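Side-chain contacts in 2-oxo-1,2-dihydroquinoline 8-monooxygenase, oxygenase component (Pseudomonas putida, PDB 1Z02), which probably hydroxylates 2-oxo-1,2-dihydroquinoline at C8, as the Rieske-type oxygenase part of a monooxygenase system with a [2Fe-2S] cluster and a mononuclear iron: residues Y347-H351 against M352-L356; L356-H359 against G360-S364. One frame throughout, in Å; residues are numbered along the deposited sequence.

Interaction 1. Residues Y347-H351 against M352-L356; sequences YRYDH and MYKPL
A wide, pi-type turn in helix 339-359 brings Arg348 against Tyr353 and Tyr349 against Lys354, each pair five residues apart. Two backbone bonds span the same five residues. Lys354 N donates to Tyr349 O at 2.8 Å, and Tyr353 N donates to Arg348 O, an oxygen whose position is less sure. Arg348 crosses the Tyr353 ring on the slant. Its CG lies over one face, 4.1 Å from the ring centroid, a CH-pi contact. The guanidinium stands almost perpendicular to the ring, 89° between planes, and has Tyr353 OH at its edge. Met352 CG covers one guanidinium face, about 3.9 Å above the plane. Glu309 holds both polar ends, its OE1 by a salt bridge to Arg348 NH1 and its OE2 by a hydrogen bond with Tyr353 OH. On the Tyr349 side, Lys354 CB sits 4.0 Å from the ring centroid, over the face. Lys354 CG lies opposite the backbone N (chi1 -174°) and the rest of the chain is extended, which runs CG and CD alongside the phenol oxygen of Tyr349. A water at 2.8 Å from Tyr349 OH also takes a weak bond from Lys354 NZ. Each long side chain lays a methylene on an aromatic ring. The arginine's charge is then paired with Glu309, while the lysine's ammonium gets only a weak water link here.

Interaction 2. Residues L356-H359 against G360-S364; sequences LCLH and GFNDS
Leu356 meets Gly360 and Phe361 through its carbonyl, with Leu356 O 3.2 Å from Gly360 CA. Glycine brings no side chain to this close approach. Cys357 O takes two backbone donors from the next turn. Asn362 N lies 3.1 Å from Cys357 O and nearly in line with the carbonyl bond, with an N-H...O angle of 168°. Phe361 N, also 3.1 Å from Cys357 O, comes from above the carbonyl plane and makes a more bent bond. Phe361 CB lies close to the same oxygen. Its CG is anti to the backbone N (chi1 -172°), and the ring is carried away from the helix end to stack on His225, an iron ligand. The chain is here passing from the pi-type end of helix 339-359 into helix 363-376, and this junction borders the mononuclear iron site. Leu358 O rests 3.5 Å from Asn362 CB. Asn362 ND2 is hydrogen-bonded to OD1 of Asp365, another iron ligand, while Asn362 OD1 accepts from Gln314 NE2. Gln314 would thus fix the amide, and the amide the ligand carboxylate. His359 closes the segment with a His-carboxylate hydrogen bond. His359 ND1 donates to both Asp363 oxygens, 3.3 Å from OD1 and from OD2, by their syn lone pairs. The carboxylate meets the imidazole at its edge, the planes 71° apart and each oxygen tilted a little from the ring plane. Asp363 OD2 also forms a salt bridge with Arg203 of strand 196-206.

Overall arrangement
Both interactions use helix 339-359 and share Leu356. Backbone contacts join them: Pro355 O lies 2.9 Å from Gly360 N, and Tyr353 O lies 2.9 Å from Leu358 N, both probable hydrogen bonds. Both interactions are partly buried. Interaction 1 is the more peripheral, about 22 Å from the chain centre against 17 Å for interaction 2 (centre to centre), and it lies away from the annotated sites. Tyr349 and Tyr353 are its buried part, packing on Leu332 of strand 325-335. Its side chains meet chiefly by methylene-to-ring packing. Interaction 2 relies on backbone bonds and a histidine-carboxylate pair, and its Phe361 and Asn362 reach the iron ligands.

Interaction 1. Residues Y347-H351 against M352-L356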
ATOM      1  N   TYR A 347      34.945 -23.917   2.968  1.00 16.08           N
ATOM      2  CA  TYR A 347      35.048 -23.867   4.423  1.00 16.51           C
ATOM      3  C   TYR A 347      35.326 -22.456   4.951  1.00 14.75           C
ATOM      4  O   TYR A 347      34.693 -22.003   5.905  1.00 15.42           O
ATOM      5  CB  TYR A 347      36.149 -24.821   4.893  1.00 20.99           C
ATOM      6  CG  TYR A 347      36.218 -24.986   6.392  1.00 24.28           C
ATOM      7  CD1 TYR A 347      35.246 -25.713   7.079  1.00 25.86           C
ATOM      8  CD2 TYR A 347      37.246 -24.399   7.127  1.00 26.11           C
ATOM      9  CE1 TYR A 347      35.296 -25.853   8.463  1.00 27.18           C
ATOM     10  CE2 TYR A 347      37.306 -24.532   8.507  1.00 27.57           C
ATOM     11  CZ  TYR A 347      36.329 -25.257   9.168  1.00 27.68           C
ATOM     12  OH  TYR A 347      36.384 -25.373  10.537  1.00 29.03           O
ATOM     13  N   ARG A 348      36.282 -21.764   4.343  1.00 14.16           N
ATOM     14  CA  ARG A 348      36.610 -20.416   4.781  1.00 13.72           C
ATOM     15  C   ARG A 348      35.490 -19.439   4.446  1.00 13.45           C
ATOM     16  O   ARG A 348      35.346 -18.405   5.094  1.00 11.93           O
ATOM     17  CB  ARG A 348      37.910 -19.942   4.140  1.00 15.27           C
ATOM     18  CG  ARG A 348      38.453 -18.698   4.815  1.00 16.27           C
ATOM     19  CD  ARG A 348      39.871 -18.380   4.391  1.00 15.40           C
ATOM     20  NE  ARG A 348      40.395 -17.254   5.153  1.00 16.23           N
ATOM     21  CZ  ARG A 348      40.691 -17.297   6.448  1.00 15.68           C
ATOM     22  NH1 ARG A 348      41.157 -16.215   7.059  1.00 17.85           N
ATOM     23  NH2 ARG A 348      40.546 -18.422   7.129  1.00 17.48           N
ATOM     24  N   TYR A 349      34.703 -19.761   3.424  1.00 13.35           N
ATOM     25  CA  TYR A 349      33.579 -18.913   3.038  1.00 12.77           C
ATOM     26  C   TYR A 349      32.502 -19.050   4.120  1.00 14.36           C
ATOM     27  O   TYR A 349      32.012 -18.064   4.664  1.00 13.99           O
ATOM     28  CB  TYR A 349      32.997 -19.363   1.685  1.00 13.59           C
ATOM     29  CG  TYR A 349      31.687 -18.672   1.348  1.00 14.67           C
ATOM     30  CD1 TYR A 349      31.660 -17.328   0.969  1.00 14.47           C
ATOM     31  CD2 TYR A 349      30.466 -19.332   1.507  1.00 16.29           C
ATOM     32  CE1 TYR A 349      30.448 -16.657   0.768  1.00 16.34           C
ATOM     33  CE2 TYR A 349      29.255 -18.669   1.311  1.00 16.14           C
ATOM     34  CZ  TYR A 349      29.257 -17.335   0.945  1.00 15.21           C
ATOM     35  OH  TYR A 349      28.074 -16.674   0.769  1.00 14.45           O
ATOM     36  N   ASP A 350      32.157 -20.296   4.432  1.00 14.39           N
ATOM     37  CA  ASP A 350      31.129 -20.603   5.420  1.00 16.57           C
ATOM     38  C   ASP A 350      31.383 -20.068   6.824  1.00 17.34           C
ATOM     39  O   ASP A 350      30.455 -19.617   7.495  1.00 16.34           O
ATOM     40  CB  ASP A 350      30.939 -22.116   5.524  1.00 17.36           C
ATOM     41  CG  ASP A 350      30.331 -22.717   4.279  1.00 19.27           C
ATOM     42  OD1 ASP A 350      30.383 -23.959   4.144  1.00 21.68           O
ATOM     43  OD2 ASP A 350      29.794 -21.959   3.441  1.00 18.61           O
ATOM     44  N   HIS A 351      32.634 -20.110   7.266  1.00 18.42           N
ATOM     45  CA  HIS A 351      32.953 -19.686   8.622  1.00 20.37           C
ATOM     46  C   HIS A 351      33.792 -18.427   8.743  1.00 21.17           C
ATOM     47  O   HIS A 351      34.223 -18.075   9.839  1.00 22.41           O
ATOM     48  CB  HIS A 351      33.647 -20.839   9.346  1.00 20.50           C
ATOM     49  CG  HIS A 351      32.921 -22.144   9.224  1.00 20.84           C
ATOM     50  ND1 HIS A 351      31.736 -22.401   9.878  1.00 21.81           N
ATOM     51  CD2 HIS A 351      33.187 -23.242   8.479  1.00 20.70           C
ATOM     52  CE1 HIS A 351      31.301 -23.603   9.539  1.00 21.02           C
ATOM     53  NE2 HIS A 351      32.162 -24.133   8.690  1.00 21.32           N
ATOM     54  N   MET A 352      34.021 -17.741   7.630  1.00 20.73           N
ATOM     55  CA  MET A 352      34.816 -16.525   7.678  1.00 21.40           C
ATOM     56  C   MET A 352      34.241 -15.415   6.799  1.00 20.13           C
ATOM     57  O   MET A 352      33.674 -14.443   7.303  1.00 18.93           O
ATOM     58  CB  MET A 352      36.256 -16.836   7.258  1.00 25.61           C
ATOM     59  CG  MET A 352      37.295 -15.967   7.939  1.00 27.98           C
ATOM     60  SD  MET A 352      36.967 -14.204   7.714  1.00 31.61           S
ATOM     61  CE  MET A 352      38.404 -13.719   6.845  1.00 31.52           C
ATOM     62  N   TYR A 353      34.376 -15.570   5.485  1.00 18.56           N
ATOM     63  CA  TYR A 353      33.886 -14.570   4.544  1.00 18.23           C
ATOM     64  C   TYR A 353      32.392 -14.258   4.651  1.00 18.14           C
ATOM     65  O   TYR A 353      32.004 -13.092   4.724  1.00 20.24           O
ATOM     66  CB  TYR A 353      34.194 -14.993   3.106  1.00 17.36           C
ATOM     67  CG  TYR A 353      35.639 -15.360   2.841  1.00 17.52           C
ATOM     68  CD1 TYR A 353      36.684 -14.705   3.497  1.00 17.00           C
ATOM     69  CD2 TYR A 353      35.962 -16.332   1.895  1.00 17.56           C
ATOM     70  CE1 TYR A 353      38.015 -15.010   3.210  1.00 18.41           C
ATOM     71  CE2 TYR A 353      37.282 -16.639   1.600  1.00 18.19           C
ATOM     72  CZ  TYR A 353      38.303 -15.978   2.258  1.00 18.17           C
ATOM     73  OH  TYR A 353      39.610 -16.290   1.964  1.00 19.12           O
ATOM     74  N   LYS A 354      31.547 -15.283   4.655  1.00 17.34           N
ATOM     75  CA  LYS A 354      30.108 -15.042   4.733  1.00 18.17           C
ATOM     76  C   LYS A 354      29.652 -14.312   5.995  1.00 16.75           C
ATOM     77  O   LYS A 354      29.101 -13.219   5.916  1.00 18.66           O
ATOM     78  CB  LYS A 354      29.335 -16.355   4.597  1.00 18.77           C
ATOM     79  CG  LYS A 354      27.824 -16.168   4.532  1.00 22.89           C
ATOM     80  CD  LYS A 354      27.094 -17.502   4.433  1.00 26.71           C
ATOM     81  CE  LYS A 354      25.588 -17.295   4.348  1.00 27.97           C
ATOM     82  NZ  LYS A 354      24.834 -18.586   4.321  1.00 31.50           N
ATOM     83  N   PRO A 355      29.873 -14.897   7.179  1.00 16.06           N
ATOM     84  CA  PRO A 355      29.432 -14.205   8.393  1.00 15.00           C
ATOM     85  C   PRO A 355      30.121 -12.873   8.691  1.00 15.78           C
ATOM     86  O   PRO A 355      29.467 -11.915   9.088  1.00 16.58           O
ATOM     87  CB  PRO A 355      29.682 -15.239   9.488  1.00 15.65           C
ATOM     88  CG  PRO A 355      30.894 -15.961   8.977  1.00 14.68           C
ATOM     89  CD  PRO A 355      30.558 -16.157   7.516  1.00 15.06           C
ATOM     90  N   LEU A 356      31.436 -12.806   8.500  1.00 14.62           N
ATOM     91  CA  LEU A 356      32.170 -11.579   8.799  1.00 15.06           C
ATOM     92  C   LEU A 356      32.224 -10.525   7.701  1.00 15.01           C
ATOM     93  O   LEU A 356      32.268  -9.335   8.000  1.00 14.34           O
ATOM     94  CB  LEU A 356      33.604 -11.911   9.221  1.00 18.87           C
ATOM     95  CG  LEU A 356      33.803 -12.688  10.529  1.00 20.80           C
ATOM     96  CD1 LEU A 356      35.286 -12.924  10.760  1.00 24.33           C
ATOM     97  CD2 LEU A 356      33.233 -11.897  11.707  1.00 23.34           C
TER
HETATM   98  O   HOH W   1      25.645 -18.023   1.083  1.00 19.42           O

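Interaction 2. Residues L356-H359 against G360-S364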
ATOM      1  N   LEU A 356      31.436 -12.806   8.500  1.00 14.62           N
ATOM      2  CA  LEU A 356      32.170 -11.579   8.799  1.00 15.06           C
ATOM      3  C   LEU A 356      32.224 -10.525   7.701  1.00 15.01           C
ATOM      4  O   LEU A 356      32.268  -9.335   8.000  1.00 14.34           O
ATOM      5  CB  LEU A 356      33.604 -11.911   9.221  1.00 18.87           C
ATOM      6  CG  LEU A 356      33.803 -12.688  10.529  1.00 20.80           C
ATOM      7  CD1 LEU A 356      35.286 -12.924  10.760  1.00 24.33           C
ATOM      8  CD2 LEU A 356      33.233 -11.897  11.707  1.00 23.34           C
ATOM      9  N   CYS A 357      32.225 -10.946   6.440  1.00 14.68           N
ATOM     10  CA  CYS A 357      32.304  -9.990   5.340  1.00 13.04           C
ATOM     11  C   CYS A 357      31.022  -9.728   4.559  1.00 14.58           C
ATOM     12  O   CYS A 357      30.494  -8.616   4.598  1.00 14.42           O
ATOM     13  CB  CYS A 357      33.413 -10.408   4.381  1.00 15.55           C
ATOM     14  SG  CYS A 357      35.045 -10.410   5.162  1.00 18.69           S
ATOM     15  N   LEU A 358      30.524 -10.728   3.836  1.00 14.11           N
ATOM     16  CA  LEU A 358      29.304 -10.532   3.062  1.00 12.85           C
ATOM     17  C   LEU A 358      28.155 -10.062   3.950  1.00 11.80           C
ATOM     18  O   LEU A 358      27.280  -9.318   3.505  1.00 11.80           O
ATOM     19  CB  LEU A 358      28.925 -11.822   2.327  1.00 12.62           C
ATOM     20  CG  LEU A 358      29.921 -12.288   1.253  1.00 12.49           C
ATOM     21  CD1 LEU A 358      29.223 -13.254   0.304  1.00 11.57           C
ATOM     22  CD2 LEU A 358      30.440 -11.083   0.467  1.00 14.59           C
ATOM     23  N   HIS A 359      28.166 -10.486   5.210  1.00 11.37           N
ATOM     24  CA  HIS A 359      27.136 -10.082   6.167  1.00 12.22           C
ATOM     25  C   HIS A 359      27.662  -9.039   7.159  1.00 11.64           C
ATOM     26  O   HIS A 359      27.149  -7.930   7.235  1.00 10.67           O
ATOM     27  CB  HIS A 359      26.636 -11.288   6.957  1.00 16.15           C
ATOM     28  CG  HIS A 359      25.517 -12.024   6.297  1.00 17.15           C
ATOM     29  ND1 HIS A 359      24.327 -11.419   5.963  1.00 19.53           N
ATOM     30  CD2 HIS A 359      25.394 -13.323   5.935  1.00 17.42           C
ATOM     31  CE1 HIS A 359      23.516 -12.313   5.422  1.00 21.70           C
ATOM     32  NE2 HIS A 359      24.141 -13.477   5.394  1.00 19.22           N
ATOM     33  N   GLY A 360      28.695  -9.409   7.908  1.00 11.23           N
ATOM     34  CA  GLY A 360      29.258  -8.518   8.912  1.00 11.32           C
ATOM     35  C   GLY A 360      29.694  -7.143   8.445  1.00 11.64           C
ATOM     36  O   GLY A 360      29.550  -6.161   9.169  1.00 11.72           O
ATOM     37  N   PHE A 361      30.223  -7.071   7.232  1.00 11.22           N
ATOM     38  CA  PHE A 361      30.689  -5.809   6.673  1.00 11.20           C
ATOM     39  C   PHE A 361      29.606  -5.119   5.840  1.00 10.18           C
ATOM     40  O   PHE A 361      29.215  -3.986   6.126  1.00 10.55           O
ATOM     41  CB  PHE A 361      31.925  -6.062   5.790  1.00 11.38           C
ATOM     42  CG  PHE A 361      32.610  -4.813   5.322  1.00 13.58           C
ATOM     43  CD1 PHE A 361      33.435  -4.088   6.181  1.00 13.75           C
ATOM     44  CD2 PHE A 361      32.422  -4.349   4.025  1.00 12.89           C
ATOM     45  CE1 PHE A 361      34.062  -2.921   5.745  1.00 14.93           C
ATOM     46  CE2 PHE A 361      33.040  -3.188   3.581  1.00 14.97           C
ATOM     47  CZ  PHE A 361      33.861  -2.471   4.442  1.00 13.21           C
ATOM     48  N   ASN A 362      29.120  -5.816   4.815  1.00 10.95           N
ATOM     49  CA  ASN A 362      28.120  -5.255   3.902  1.00 10.80           C
ATOM     50  C   ASN A 362      26.675  -5.072   4.377  1.00 10.51           C
ATOM     51  O   ASN A 362      25.923  -4.342   3.747  1.00  9.55           O
ATOM     52  CB  ASN A 362      28.140  -6.044   2.588  1.00 12.97           C
ATOM     53  CG  ASN A 362      29.431  -5.846   1.824  1.00 13.91           C
ATOM     54  OD1 ASN A 362      30.191  -6.784   1.587  1.00 18.23           O
ATOM     55  ND2 ASN A 362      29.693  -4.610   1.449  1.00 15.91           N
ATOM     56  N   ASP A 363      26.267  -5.721   5.462  1.00 11.14           N
ATOM     57  CA  ASP A 363      24.896  -5.527   5.937  1.00 12.41           C
ATOM     58  C   ASP A 363      24.689  -4.061   6.319  1.00 13.79           C
ATOM     59  O   ASP A 363      23.589  -3.531   6.206  1.00 14.90           O
ATOM     60  CB  ASP A 363      24.600  -6.409   7.151  1.00 12.50           C
ATOM     61  CG  ASP A 363      24.301  -7.847   6.774  1.00 15.65           C
ATOM     62  OD1 ASP A 363      24.135  -8.677   7.699  1.00 18.42           O
ATOM     63  OD2 ASP A 363      24.225  -8.146   5.560  1.00 17.26           O
ATOM     64  N   SER A 364      25.755  -3.404   6.767  1.00 13.97           N
ATOM     65  CA  SER A 364      25.673  -1.999   7.159  1.00 12.83           C
ATOM     66  C   SER A 364      25.319  -1.103   5.981  1.00 11.76           C
ATOM     67  O   SER A 364      24.672  -0.071   6.150  1.00 10.03           O
ATOM     68  CB  SER A 364      27.005  -1.539   7.760  1.00 14.66           C
ATOM     69  OG  SER A 364      27.302  -2.260   8.939  1.00 14.49           O
TER